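Local coordinates for protein UL37 (PDB 4K70) that acts as an inner tegument protein of a herpesvirus, probably controlling the trafficking of viral particles inside the cell, and is represented here by its N-terminal half, at residues R199-E204 with R232-E237; D146-P151 with R226-L231; A195-Q200 with L216-E221; V265-A270 with A274-L279; E244-P249 with L295-P300. All coordinates share one frame; numbering follows the deposited sequence.

Contact 1 of 5, residues R199-E204 with R232-E237; sequences RQMQNE and REQFAE. With NA (sodium ion), chain N; NA (sodium ion), chain T.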
# COMPACT_ATOMS: atom_id res chain seq x y z
N ARG A 199 17.15 7.26 -11.62
CA ARG A 199 18.03 8.35 -11.22
C ARG A 199 19.50 7.96 -11.22
O ARG A 199 20.35 8.76 -11.61
CB ARG A 199 17.60 8.94 -9.88
CG ARG A 199 16.33 9.73 -10.03
CD ARG A 199 16.12 10.75 -8.92
NE ARG A 199 14.98 11.59 -9.26
CZ ARG A 199 14.41 12.46 -8.42
NH1 ARG A 199 14.89 12.60 -7.19
NH2 ARG A 199 13.37 13.18 -8.82
N GLN A 200 19.80 6.73 -10.80
CA GLN A 200 21.18 6.24 -10.80
C GLN A 200 21.68 5.97 -12.22
O GLN A 200 22.82 6.28 -12.56
CB GLN A 200 21.31 4.96 -9.97
CG GLN A 200 21.00 5.14 -8.49
CD GLN A 200 21.92 6.14 -7.82
OE1 GLN A 200 21.89 7.33 -8.13
NE2 GLN A 200 22.75 5.65 -6.91
N MET A 201 20.83 5.37 -13.04
CA MET A 201 21.18 5.13 -14.43
C MET A 201 21.53 6.43 -15.16
O MET A 201 22.39 6.46 -16.03
CB MET A 201 20.05 4.42 -15.16
CG MET A 201 20.32 4.17 -16.64
SD MET A 201 18.97 3.29 -17.46
CE MET A 201 17.66 4.51 -17.45
N GLN A 202 20.87 7.51 -14.77
CA GLN A 202 21.04 8.80 -15.44
C GLN A 202 21.97 9.73 -14.67
O GLN A 202 22.08 10.92 -14.98
CB GLN A 202 19.66 9.45 -15.66
CG GLN A 202 18.77 8.58 -16.52
CD GLN A 202 17.38 9.14 -16.77
OE1 GLN A 202 16.89 10.01 -16.05
NE2 GLN A 202 16.73 8.61 -17.79
N ASN A 203 22.64 9.17 -13.67
CA ASN A 203 23.54 9.95 -12.83
C ASN A 203 24.94 10.04 -13.45
O ASN A 203 25.73 9.09 -13.38
CB ASN A 203 23.59 9.34 -11.43
CG ASN A 203 24.39 10.18 -10.46
OD1 ASN A 203 25.13 11.08 -10.86
ND2 ASN A 203 24.26 9.89 -9.17
N GLU A 204 25.23 11.21 -14.02
CA GLU A 204 26.45 11.45 -14.79
C GLU A 204 27.70 11.41 -13.94
O GLU A 204 28.82 11.40 -14.47
CB GLU A 204 26.38 12.80 -15.51
CG GLU A 204 25.28 12.92 -16.55
CD GLU A 204 25.59 12.17 -17.84
OE1 GLU A 204 26.73 11.66 -17.98
OE2 GLU A 204 24.70 12.09 -18.71
N ARG A 232 16.78 1.19 -23.68
CA ARG A 232 17.68 0.51 -24.60
C ARG A 232 18.87 1.39 -24.98
O ARG A 232 20.02 0.94 -24.93
CB ARG A 232 16.90 0.07 -25.84
CG ARG A 232 17.69 -0.75 -26.83
CD ARG A 232 16.79 -1.25 -27.96
NE ARG A 232 16.47 -2.67 -27.80
CZ ARG A 232 17.05 -3.64 -28.51
NH1 ARG A 232 17.97 -3.36 -29.42
NH2 ARG A 232 16.69 -4.90 -28.30
N GLU A 233 18.60 2.65 -25.34
CA GLU A 233 19.65 3.60 -25.70
C GLU A 233 20.55 3.92 -24.52
O GLU A 233 21.76 4.15 -24.67
CB GLU A 233 19.05 4.92 -26.18
CG GLU A 233 18.14 4.82 -27.37
CD GLU A 233 17.44 6.13 -27.65
OE1 GLU A 233 16.41 6.13 -28.37
OE2 GLU A 233 17.91 7.16 -27.12
N GLN A 234 19.97 3.98 -23.34
CA GLN A 234 20.75 4.39 -22.18
C GLN A 234 21.66 3.27 -21.70
O GLN A 234 22.77 3.52 -21.27
CB GLN A 234 19.85 4.89 -21.06
CG GLN A 234 19.49 6.36 -21.19
CD GLN A 234 18.47 6.78 -20.16
OE1 GLN A 234 18.71 7.70 -19.38
NE2 GLN A 234 17.32 6.12 -20.16
N PHE A 235 21.19 2.03 -21.79
CA PHE A 235 22.09 0.92 -21.49
C PHE A 235 23.25 0.85 -22.49
O PHE A 235 24.41 0.69 -22.10
CB PHE A 235 21.37 -0.42 -21.46
CG PHE A 235 22.32 -1.58 -21.34
CD1 PHE A 235 22.88 -1.90 -20.12
CD2 PHE A 235 22.67 -2.33 -22.45
CE1 PHE A 235 23.77 -2.96 -20.00
CE2 PHE A 235 23.55 -3.39 -22.35
CZ PHE A 235 24.10 -3.70 -21.12
N ALA A 236 22.93 0.97 -23.78
CA ALA A 236 23.93 0.86 -24.83
C ALA A 236 25.05 1.90 -24.69
O ALA A 236 26.23 1.58 -24.83
CB ALA A 236 23.27 0.97 -26.20
N GLU A 237 24.68 3.14 -24.38
CA GLU A 237 25.64 4.21 -24.23
C GLU A 237 26.58 3.91 -23.07
O GLU A 237 27.80 4.14 -23.14
CB GLU A 237 24.91 5.53 -23.99
CG GLU A 237 25.81 6.66 -23.50
CD GLU A 237 25.04 7.94 -23.21
OE1 GLU A 237 24.12 8.26 -23.99
OE2 GLU A 237 25.34 8.62 -22.20
NA NA N . 29.87 11.08 -16.55
NA NA T . 24.92 5.14 -7.01
O HOH W 1 21.50 7.32 -19.02
O HOH W 2 26.30 5.96 -5.13

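Contact 2 of 5, residues D146-P151 with R226-L231; sequences DVLAAP and RQNPTL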
# COMPACT_ATOMS: atom_id res chain seq x y z
N ASP A 146 6.04 5.59 -18.49
CA ASP A 146 5.84 6.95 -18.00
C ASP A 146 6.89 7.35 -16.96
O ASP A 146 7.43 8.46 -17.00
CB ASP A 146 4.46 7.10 -17.36
CG ASP A 146 3.35 7.27 -18.39
OD1 ASP A 146 3.61 7.79 -19.51
OD2 ASP A 146 2.20 6.90 -18.07
N VAL A 147 7.17 6.46 -16.01
CA VAL A 147 8.12 6.76 -14.94
C VAL A 147 9.54 6.91 -15.45
O VAL A 147 10.30 7.77 -14.99
CB VAL A 147 8.12 5.70 -13.84
CG1 VAL A 147 9.26 5.96 -12.86
CG2 VAL A 147 6.78 5.68 -13.13
N LEU A 148 9.90 6.07 -16.41
CA LEU A 148 11.23 6.13 -17.02
C LEU A 148 11.46 7.48 -17.70
O LEU A 148 12.57 8.03 -17.66
CB LEU A 148 11.37 5.00 -18.04
CG LEU A 148 12.70 4.85 -18.77
CD1 LEU A 148 13.76 4.27 -17.86
CD2 LEU A 148 12.50 3.97 -19.97
N ALA A 149 10.40 8.02 -18.30
CA ALA A 149 10.48 9.31 -18.99
C ALA A 149 10.53 10.48 -17.99
O ALA A 149 11.27 11.44 -18.20
CB ALA A 149 9.31 9.47 -19.94
N ALA A 150 9.75 10.38 -16.92
CA ALA A 150 9.77 11.38 -15.85
C ALA A 150 9.88 10.67 -14.51
O ALA A 150 8.87 10.39 -13.85
CB ALA A 150 8.51 12.23 -15.91
N PRO A 151 11.12 10.36 -14.09
CA PRO A 151 11.39 9.54 -12.90
C PRO A 151 11.20 10.29 -11.59
O PRO A 151 12.16 10.44 -10.81
CB PRO A 151 12.87 9.14 -13.08
CG PRO A 151 13.46 10.25 -13.87
CD PRO A 151 12.36 10.73 -14.81
N ARG A 226 9.27 -6.40 -22.44
CA ARG A 226 8.76 -5.21 -23.10
C ARG A 226 9.87 -4.22 -23.39
O ARG A 226 10.51 -3.71 -22.47
CB ARG A 226 7.71 -4.53 -22.23
CG ARG A 226 6.81 -5.50 -21.51
CD ARG A 226 5.81 -4.76 -20.65
NE ARG A 226 4.55 -5.48 -20.62
CZ ARG A 226 4.22 -6.35 -19.67
NH1 ARG A 226 5.05 -6.59 -18.66
NH2 ARG A 226 3.05 -6.97 -19.73
N GLN A 227 10.09 -3.93 -24.67
CA GLN A 227 11.19 -3.08 -25.08
C GLN A 227 10.86 -1.61 -24.91
O GLN A 227 9.84 -1.12 -25.41
CB GLN A 227 11.54 -3.36 -26.54
CG GLN A 227 11.75 -4.83 -26.85
CD GLN A 227 13.19 -5.15 -27.18
OE1 GLN A 227 13.98 -4.26 -27.52
NE2 GLN A 227 13.54 -6.43 -27.08
N ASN A 228 11.72 -0.90 -24.20
CA ASN A 228 11.63 0.54 -24.10
C ASN A 228 12.86 1.11 -24.77
O ASN A 228 13.98 0.85 -24.34
CB ASN A 228 11.58 0.98 -22.64
CG ASN A 228 11.42 2.47 -22.48
OD1 ASN A 228 12.32 3.24 -22.82
ND2 ASN A 228 10.28 2.90 -21.96
N PRO A 229 12.66 1.87 -25.85
CA PRO A 229 13.77 2.41 -26.65
C PRO A 229 14.70 3.33 -25.85
O PRO A 229 15.91 3.29 -26.07
CB PRO A 229 13.06 3.18 -27.77
CG PRO A 229 11.65 3.37 -27.30
CD PRO A 229 11.35 2.18 -26.45
N THR A 230 14.16 4.12 -24.93
CA THR A 230 15.00 5.03 -24.16
C THR A 230 15.89 4.28 -23.14
O THR A 230 17.06 4.62 -22.97
CB THR A 230 14.19 6.19 -23.53
OG1 THR A 230 14.56 6.36 -22.16
CG2 THR A 230 12.70 5.91 -23.62
N LEU A 231 15.33 3.25 -22.51
CA LEU A 231 16.12 2.35 -21.67
C LEU A 231 17.18 1.65 -22.50
O LEU A 231 18.34 1.53 -22.09
CB LEU A 231 15.22 1.29 -21.02
CG LEU A 231 15.92 0.23 -20.18
CD1 LEU A 231 16.68 0.87 -18.99
CD2 LEU A 231 14.93 -0.81 -19.70

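Contact 3 of 5, residues A195-Q200 with L216-E221; sequences ALAVRQ and LTIADE. With NA (sodium ion), chain T.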
# COMPACT_ATOMS: atom_id res chain seq x y z
N ALA A 195 11.77 4.61 -10.20
CA ALA A 195 12.24 6.00 -10.26
C ALA A 195 13.63 6.16 -9.64
O ALA A 195 14.50 6.85 -10.18
CB ALA A 195 11.25 6.93 -9.56
N LEU A 196 13.84 5.53 -8.49
CA LEU A 196 15.15 5.58 -7.83
C LEU A 196 16.25 4.95 -8.69
O LEU A 196 17.35 5.49 -8.78
CB LEU A 196 15.10 4.92 -6.45
CG LEU A 196 14.29 5.73 -5.42
CD1 LEU A 196 14.01 4.92 -4.16
CD2 LEU A 196 15.00 7.03 -5.09
N ALA A 197 15.96 3.82 -9.34
CA ALA A 197 16.98 3.19 -10.18
C ALA A 197 17.28 4.04 -11.42
O ALA A 197 18.43 4.14 -11.86
CB ALA A 197 16.57 1.77 -10.58
N VAL A 198 16.24 4.62 -12.00
CA VAL A 198 16.41 5.52 -13.14
C VAL A 198 17.33 6.68 -12.80
O VAL A 198 18.19 7.04 -13.59
CB VAL A 198 15.05 6.05 -13.68
CG1 VAL A 198 15.27 7.02 -14.83
CG2 VAL A 198 14.18 4.89 -14.12
N ARG A 199 17.15 7.26 -11.62
CA ARG A 199 18.03 8.35 -11.22
C ARG A 199 19.50 7.96 -11.22
O ARG A 199 20.35 8.76 -11.61
CB ARG A 199 17.60 8.94 -9.88
CG ARG A 199 16.33 9.73 -10.03
CD ARG A 199 16.12 10.75 -8.92
NE ARG A 199 14.98 11.59 -9.26
CZ ARG A 199 14.41 12.46 -8.42
NH1 ARG A 199 14.89 12.60 -7.19
NH2 ARG A 199 13.37 13.18 -8.82
N GLN A 200 19.80 6.73 -10.80
CA GLN A 200 21.18 6.24 -10.80
C GLN A 200 21.68 5.97 -12.22
O GLN A 200 22.82 6.28 -12.56
CB GLN A 200 21.31 4.96 -9.97
CG GLN A 200 21.00 5.14 -8.49
CD GLN A 200 21.92 6.14 -7.82
OE1 GLN A 200 21.89 7.33 -8.13
NE2 GLN A 200 22.75 5.65 -6.91
N LEU A 216 20.23 -2.61 -16.30
CA LEU A 216 19.84 -4.01 -16.32
C LEU A 216 18.87 -4.35 -15.21
O LEU A 216 17.91 -5.08 -15.42
CB LEU A 216 21.05 -4.93 -16.27
CG LEU A 216 21.95 -4.85 -17.51
CD1 LEU A 216 23.08 -5.90 -17.44
CD2 LEU A 216 21.11 -5.02 -18.76
N THR A 217 19.11 -3.82 -14.01
CA THR A 217 18.14 -4.05 -12.93
C THR A 217 16.75 -3.51 -13.31
O THR A 217 15.73 -4.12 -12.98
CB THR A 217 18.58 -3.46 -11.56
OG1 THR A 217 18.50 -2.02 -11.59
CG2 THR A 217 20.01 -3.90 -11.19
N ILE A 218 16.73 -2.39 -14.02
CA ILE A 218 15.46 -1.78 -14.42
C ILE A 218 14.78 -2.65 -15.49
O ILE A 218 13.57 -2.91 -15.42
CB ILE A 218 15.66 -0.36 -14.95
CG1 ILE A 218 16.11 0.57 -13.82
CG2 ILE A 218 14.36 0.17 -15.58
CD1 ILE A 218 16.72 1.88 -14.30
N ALA A 219 15.55 -3.09 -16.47
CA ALA A 219 15.01 -3.94 -17.52
C ALA A 219 14.40 -5.19 -16.89
O ALA A 219 13.29 -5.59 -17.25
CB ALA A 219 16.08 -4.30 -18.53
N ASP A 220 15.11 -5.77 -15.92
CA ASP A 220 14.70 -7.03 -15.30
C ASP A 220 13.54 -6.94 -14.30
O ASP A 220 12.70 -7.83 -14.24
CB ASP A 220 15.90 -7.73 -14.64
CG ASP A 220 16.90 -8.25 -15.66
OD1 ASP A 220 16.57 -8.21 -16.87
OD2 ASP A 220 17.99 -8.70 -15.26
N GLU A 221 13.49 -5.87 -13.51
CA GLU A 221 12.47 -5.71 -12.48
C GLU A 221 11.19 -5.11 -13.05
O GLU A 221 10.09 -5.41 -12.60
CB GLU A 221 12.98 -4.78 -11.36
CG GLU A 221 14.29 -5.20 -10.70
CD GLU A 221 14.09 -6.06 -9.46
OE1 GLU A 221 12.98 -6.60 -9.28
OE2 GLU A 221 15.05 -6.19 -8.66
NA NA T . 24.92 5.14 -7.01
O HOH W 2 26.30 5.96 -5.13

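Contact 4 of 5, residues V265-A270 with A274-L279; sequences VSAALA and AYVREL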
# COMPACT_ATOMS: atom_id res chain seq x y z
N VAL A 265 24.22 -10.75 -17.59
CA VAL A 265 24.98 -9.50 -17.69
C VAL A 265 25.92 -9.54 -18.90
O VAL A 265 25.98 -8.58 -19.69
CB VAL A 265 25.76 -9.19 -16.38
CG1 VAL A 265 26.72 -8.04 -16.58
CG2 VAL A 265 24.78 -8.88 -15.25
N SER A 266 26.65 -10.64 -19.03
CA SER A 266 27.61 -10.81 -20.13
C SER A 266 26.94 -10.73 -21.49
O SER A 266 27.46 -10.11 -22.42
CB SER A 266 28.33 -12.15 -20.00
OG SER A 266 29.19 -12.15 -18.88
N ALA A 267 25.77 -11.35 -21.61
CA ALA A 267 25.03 -11.37 -22.86
C ALA A 267 24.61 -9.96 -23.28
O ALA A 267 24.73 -9.59 -24.45
CB ALA A 267 23.82 -12.25 -22.73
N ALA A 268 24.12 -9.17 -22.33
CA ALA A 268 23.73 -7.80 -22.63
C ALA A 268 24.95 -6.95 -22.98
O ALA A 268 24.91 -6.15 -23.90
CB ALA A 268 22.96 -7.19 -21.46
N LEU A 269 26.04 -7.14 -22.24
CA LEU A 269 27.23 -6.36 -22.53
C LEU A 269 27.84 -6.74 -23.88
O LEU A 269 28.32 -5.87 -24.61
CB LEU A 269 28.27 -6.49 -21.40
CG LEU A 269 27.94 -5.74 -20.10
CD1 LEU A 269 28.84 -6.20 -18.96
CD2 LEU A 269 28.06 -4.23 -20.29
N ALA A 270 27.80 -8.03 -24.21
CA ALA A 270 28.38 -8.52 -25.46
C ALA A 270 27.60 -8.03 -26.67
O ALA A 270 28.14 -7.91 -27.76
CB ALA A 270 28.44 -10.05 -25.46
N ALA A 274 20.20 -4.41 -23.72
CA ALA A 274 19.74 -4.79 -22.38
C ALA A 274 18.76 -5.97 -22.37
O ALA A 274 18.59 -6.63 -21.34
CB ALA A 274 19.13 -3.58 -21.66
N TYR A 275 18.12 -6.24 -23.50
CA TYR A 275 17.09 -7.28 -23.57
C TYR A 275 17.60 -8.65 -24.01
O TYR A 275 16.85 -9.63 -24.03
CB TYR A 275 15.91 -6.83 -24.44
CG TYR A 275 15.16 -5.69 -23.81
CD1 TYR A 275 14.18 -5.93 -22.85
CD2 TYR A 275 15.43 -4.37 -24.14
CE1 TYR A 275 13.48 -4.89 -22.25
CE2 TYR A 275 14.74 -3.32 -23.55
CZ TYR A 275 13.77 -3.59 -22.61
OH TYR A 275 13.07 -2.57 -22.02
N VAL A 276 18.88 -8.71 -24.36
CA VAL A 276 19.56 -9.97 -24.58
C VAL A 276 20.01 -10.52 -23.23
O VAL A 276 20.74 -9.85 -22.49
CB VAL A 276 20.79 -9.79 -25.49
CG1 VAL A 276 21.46 -11.13 -25.75
CG2 VAL A 276 20.39 -9.13 -26.79
N ARG A 277 19.57 -11.73 -22.91
CA ARG A 277 19.79 -12.30 -21.59
C ARG A 277 20.46 -13.67 -21.63
O ARG A 277 20.75 -14.24 -20.58
CB ARG A 277 18.46 -12.39 -20.82
CG ARG A 277 17.83 -11.05 -20.47
CD ARG A 277 16.69 -11.24 -19.47
NE ARG A 277 16.15 -9.97 -18.99
CZ ARG A 277 15.20 -9.27 -19.62
NH1 ARG A 277 14.70 -9.72 -20.76
NH2 ARG A 277 14.77 -8.13 -19.12
N GLU A 278 20.70 -14.19 -22.83
CA GLU A 278 21.27 -15.53 -22.98
C GLU A 278 22.42 -15.57 -23.97
O GLU A 278 22.51 -14.74 -24.87
CB GLU A 278 20.19 -16.51 -23.44
CG GLU A 278 18.90 -16.42 -22.66
CD GLU A 278 17.70 -16.86 -23.47
OE1 GLU A 278 17.77 -17.97 -24.07
OE2 GLU A 278 16.70 -16.11 -23.52
N LEU A 279 23.29 -16.56 -23.80
CA LEU A 279 24.41 -16.77 -24.69
C LEU A 279 24.28 -18.11 -25.41
O LEU A 279 24.41 -19.17 -24.79
CB LEU A 279 25.71 -16.74 -23.90
CG LEU A 279 26.21 -15.38 -23.42
CD1 LEU A 279 27.33 -15.56 -22.42
CD2 LEU A 279 26.67 -14.54 -24.61

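Contact 5 of 5, residues E244-P249 with L295-P300; sequences EAALVP and LALLDP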
# COMPACT_ATOMS: atom_id res chain seq x y z
N GLU A 244 37.26 -1.53 -19.86
CA GLU A 244 37.59 -2.90 -20.26
C GLU A 244 38.40 -3.67 -19.21
O GLU A 244 38.47 -4.89 -19.23
CB GLU A 244 38.33 -2.91 -21.60
CG GLU A 244 37.54 -2.33 -22.78
CD GLU A 244 36.64 -3.36 -23.44
OE1 GLU A 244 36.94 -4.57 -23.36
OE2 GLU A 244 35.62 -2.95 -24.05
N ALA A 245 39.01 -2.93 -18.29
CA ALA A 245 39.72 -3.53 -17.16
C ALA A 245 38.77 -4.29 -16.22
O ALA A 245 39.20 -5.12 -15.43
CB ALA A 245 40.47 -2.47 -16.39
N ALA A 246 37.48 -4.01 -16.32
CA ALA A 246 36.51 -4.63 -15.42
C ALA A 246 36.13 -6.03 -15.88
O ALA A 246 35.49 -6.77 -15.13
CB ALA A 246 35.26 -3.74 -15.27
N LEU A 247 36.53 -6.39 -17.10
CA LEU A 247 36.17 -7.67 -17.68
C LEU A 247 37.30 -8.70 -17.55
O LEU A 247 38.47 -8.36 -17.65
CB LEU A 247 35.81 -7.51 -19.16
CG LEU A 247 34.50 -6.85 -19.59
CD1 LEU A 247 34.53 -6.65 -21.09
CD2 LEU A 247 33.31 -7.70 -19.19
N VAL A 248 36.93 -9.96 -17.34
CA VAL A 248 37.91 -11.04 -17.29
C VAL A 248 38.39 -11.39 -18.70
O VAL A 248 37.58 -11.71 -19.58
CB VAL A 248 37.34 -12.31 -16.60
CG1 VAL A 248 38.32 -13.49 -16.73
CG2 VAL A 248 37.02 -12.04 -15.13
N PRO A 249 39.71 -11.33 -18.93
CA PRO A 249 40.33 -11.72 -20.20
C PRO A 249 39.87 -13.09 -20.71
O PRO A 249 39.76 -14.05 -19.93
CB PRO A 249 41.83 -11.77 -19.86
CG PRO A 249 41.91 -11.60 -18.34
CD PRO A 249 40.70 -10.84 -17.95
N LEU A 295 36.59 -3.75 -7.38
CA LEU A 295 35.92 -2.74 -6.56
C LEU A 295 36.32 -1.31 -6.92
O LEU A 295 35.47 -0.40 -6.95
CB LEU A 295 36.13 -3.01 -5.07
CG LEU A 295 34.97 -3.72 -4.36
CD1 LEU A 295 33.94 -4.22 -5.36
CD2 LEU A 295 35.47 -4.86 -3.51
N ALA A 296 37.60 -1.11 -7.20
CA ALA A 296 38.09 0.18 -7.67
C ALA A 296 37.45 0.60 -8.99
O ALA A 296 37.50 1.78 -9.37
CB ALA A 296 39.61 0.15 -7.81
N LEU A 297 36.85 -0.35 -9.70
CA LEU A 297 36.17 -0.04 -10.96
C LEU A 297 34.68 0.24 -10.76
O LEU A 297 33.93 0.40 -11.73
CB LEU A 297 36.34 -1.19 -11.96
CG LEU A 297 37.66 -1.28 -12.74
CD1 LEU A 297 38.74 -0.50 -12.03
CD2 LEU A 297 38.09 -2.73 -12.93
N LEU A 298 34.26 0.29 -9.50
CA LEU A 298 32.86 0.52 -9.16
C LEU A 298 32.72 1.79 -8.34
O LEU A 298 33.71 2.38 -7.91
CB LEU A 298 32.29 -0.67 -8.38
CG LEU A 298 32.24 -2.03 -9.10
CD1 LEU A 298 31.79 -3.12 -8.15
CD2 LEU A 298 31.34 -1.99 -10.34
N ASP A 299 31.49 2.24 -8.12
CA ASP A 299 31.28 3.39 -7.25
C ASP A 299 31.17 2.97 -5.79
O ASP A 299 30.49 1.99 -5.46
CB ASP A 299 30.08 4.20 -7.72
CG ASP A 299 30.37 4.97 -8.99
OD1 ASP A 299 30.99 6.06 -8.88
OD2 ASP A 299 30.01 4.49 -10.09
N PRO A 300 31.86 3.70 -4.90
CA PRO A 300 32.04 3.25 -3.52
C PRO A 300 30.72 3.05 -2.79
O PRO A 300 30.62 2.15 -1.94
CB PRO A 300 32.85 4.40 -2.88
CG PRO A 300 33.43 5.17 -4.03
CD PRO A 300 32.45 5.03 -5.15

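Contact 1 of 5, residues R199-E204 with R232-E237
Met-201 and Gln-234 bring the backbones nearest each other, 7.8 Å between their CA atoms, where the C-terminal end of helix 191-201 meets helix 229-240. Gln-202, the first residue to leave helical geometry, follows directly. Its side chain, extended beyond CG, carries the amide to that of Gln-234, and NE2 of Gln-202 donates to OE1 of Gln-234 at 2.7 Å. The donor lies in the carbonyl plane on a lone pair, but the N-H...O angle is only 138° and the two amide planes are turned 45° apart, which makes this a short but bent bond. A water also donates to OE1 of Gln-234 (2.8 Å) and, at 3.2 Å, to the backbone O of Met-201, tying Met-201 O at the helix end to the same amide. Arg-211 bonds to that Met-201 O as well. Alongside this bond, Met-201 crosses Gln-234 at about a right angle. Its chain bends only at the last torsion (chi3 69°), bringing CE to 3.2 Å from NE2 of Gln-234. That NE2 donates back to Thr-230 O in its own helix. With OE1 accepting from both Gln-202 and water and NE2 engaged by its helix, the rotation of the Gln-234 amide is well determined, and a polar link forms beside a methionine methyl that lies against the amide.

Contact 2 of 5, residues D146-P151 with R226-L231
Leu-148 carries this contact alone from its side, presenting CD2 to three residues around the start of helix 229-240. Its CG is anti to the backbone N (chi1 -178°), which sends the branch away from helix 144-149 toward Asn-228, Thr-230 and Leu-231. The apolar meeting is with Leu-231, whose CB lies 4.0 Å from Leu-148 CD2. Thr-230 reaches the same methyl tip to tip, its OG1 3.8 Å from CD2. The Asn-228 amide comes from the opposite direction and also abuts CD2, though the position of its oxygen is less certain. Asn-228 occupies the N-cap of helix 229-240: as modelled, OD1 accepts from Leu-231 N at 3.0 Å and more weakly from Thr-230 N, bonds that share the uncertainty of that oxygen. The other end of that amide, ND2, is bonded to Asp-145 OD1, just before the 146-151 segment, so one side chain joins the cap to the neighbouring helix. Backbone N of Asn-228 is in turn bonded to the hydroxyl of Tyr-275. Farther out, Phe-223 of helix 208-223 touches Leu-148, Asn-228 and Leu-231, and Val-198 of helix 191-201 packs on Leu-148, adding further apolar cover to the leucine. Across the two segments there is no hydrogen bond; a buried methyl instead lies against a polar cap, where the ND2 bond to Asp-145, and probably the OD1 cap bonds, would satisfy the asparagine amide.

Contact 3 of 5, residues A195-Q200 with L216-E221
Ala-197 CB and Ile-218 CG1 stand only 3.5 Å apart, a carbon pair tighter than usual van der Waals contact, although the two short helical segments keep their axes 9.8 Å apart at closest approach. The isoleucine supplies most of the reach. With CG1 anti to the carbonyl carbon (chi1 -68°) and CD1 extended beyond it, the long branch runs over the alanine and ends against the backbone of the facing helix, CD1 lying 3.6 Å from Val-198 N. The same CD1 meets CG2 of Val-198 at 3.9 Å, the valine side chain crossing it at about a right angle. Thr-217 adds a marginal contact beside Ala-197; its hydroxyl bonds to Phe-214 O in its own helix. All four touching residues are buried. Around them, Pro-151 lies on Val-198 and Phe-223 on Ile-218, while Leu-216 and Ala-219 pack against helix 260-271. On the same helix as Ile-218, Asp-220 forms salt bridges with Arg-264 and Arg-277, and a wider pi-type turn interrupts the regular winding at 219-221. The segments of 191-201 and 208-223 run at 153° to each other, and with only a short connection between these helices they form an antiparallel helical hairpin within the alpha-helical, strand-free N-terminal half of UL37.

Contact 4 of 5, residues V265-A270 with A274-L279
This is the turn-back of a chain onto the helix it has just left: helix 260-271 ends and the following irregular segment 274-279 folds over its side, a helix-loop packing within the alpha-helical half of UL37, which has no strands. The backbones come very close, with the CA atoms of Ala-268 and Ala-274 5.0 Å apart, and small residues on the helix make that possible. Ala-267 is the centre. Its CB has Val-276 CG1 at 4.0 Å and Leu-279 CG at 4.0 Å, so the two branched side chains both meet the one methyl while the backbone at Glu-278 passes over it. For Leu-279, CG anti to the carbonyl carbon (chi1 -74°) helps bring the branch back to the helix although CB starts out to the side. Ala-268 CB touches the backbone of Ala-274 at CA and the Val-276 carbonyl, and Ala-268 N is 3.5 Å from Val-276 O, too poorly angled for a hydrogen bond. Polar groups of the segment turn elsewhere: Arg-277 NH2 to His-224 O, and Ala-274 O to Arg-264. From helix 229-240, Phe-235 touches both Ala-268 and Ala-274. No hydrogen bond links the two segments, and the nearest side-chain approach is Ala-267 CB to Glu-278 O, 3.5 Å.

Contact 5 of 5, residues E244-P249 with L295-P300
Leu-297 inserts a single methyl, CD2, against the short 3-10 turn at 244-246, and this is where the contact is close. CD2 lies 3.5 Å from Ala-246 CA and 3.8 Å from Ala-246 CB, with Ala-245 O at 3.6 Å, so the branch rests on the backbone as much as on the alanine side chains. The CA-CB bond of Leu-297 points toward the turn, and an unstaggered chi2 of 20° helps set where CD2 lies. Ala-246 is buried, and Leu-209 of helix 208-223 also touches it. The Ala-245 side is looser: its CB is 4.2 Å from CD2, at the margin of the contact, and the residue itself is exposed. No hydrogen bond passes between the two segments. Several of their polar groups bond to other parts of the chain. Ala-245 O accepts from Arg-289, and Ala-246 shares a backbone bond with that same residue, fixing the turn from outside the contact. On the opposing segment, Asp-299 bonds to Thr-210 and to the backbone of Lys-207, whose side-chain NZ also reaches Leu-298 O. Segment 244-249 lies in the loop between helices 229-240 and 260-271, and 295-300 in the one between helices 260-271 and 307-311, a small apolar loop-to-loop contact at the periphery of a helical domain.

Contacts 1, 2 and 3 form one cluster, with centres 9 to 11 Å apart: contacts 1 and 3 share helix 191-201, contacts 1 and 2 share helix 229-240, and contact 3 is nested within the loop closed by contact 2. Met-201, Leu-148, Val-198 and Ile-218 tie them into a common apolar core. Contact 4 comes later in the chain, its centre about 16 Å from those of contacts 1 and 3, yet joined to the cluster through Phe-235, Tyr-275 and the Asp-220 to Arg-277 salt bridge. Contact 5 encloses contact 4 along the chain but touches none of the others. Helices 191-201, 208-223, 229-240 and 260-271 thus pack together, with contact 5 centred about 39 Å from the chain's centre.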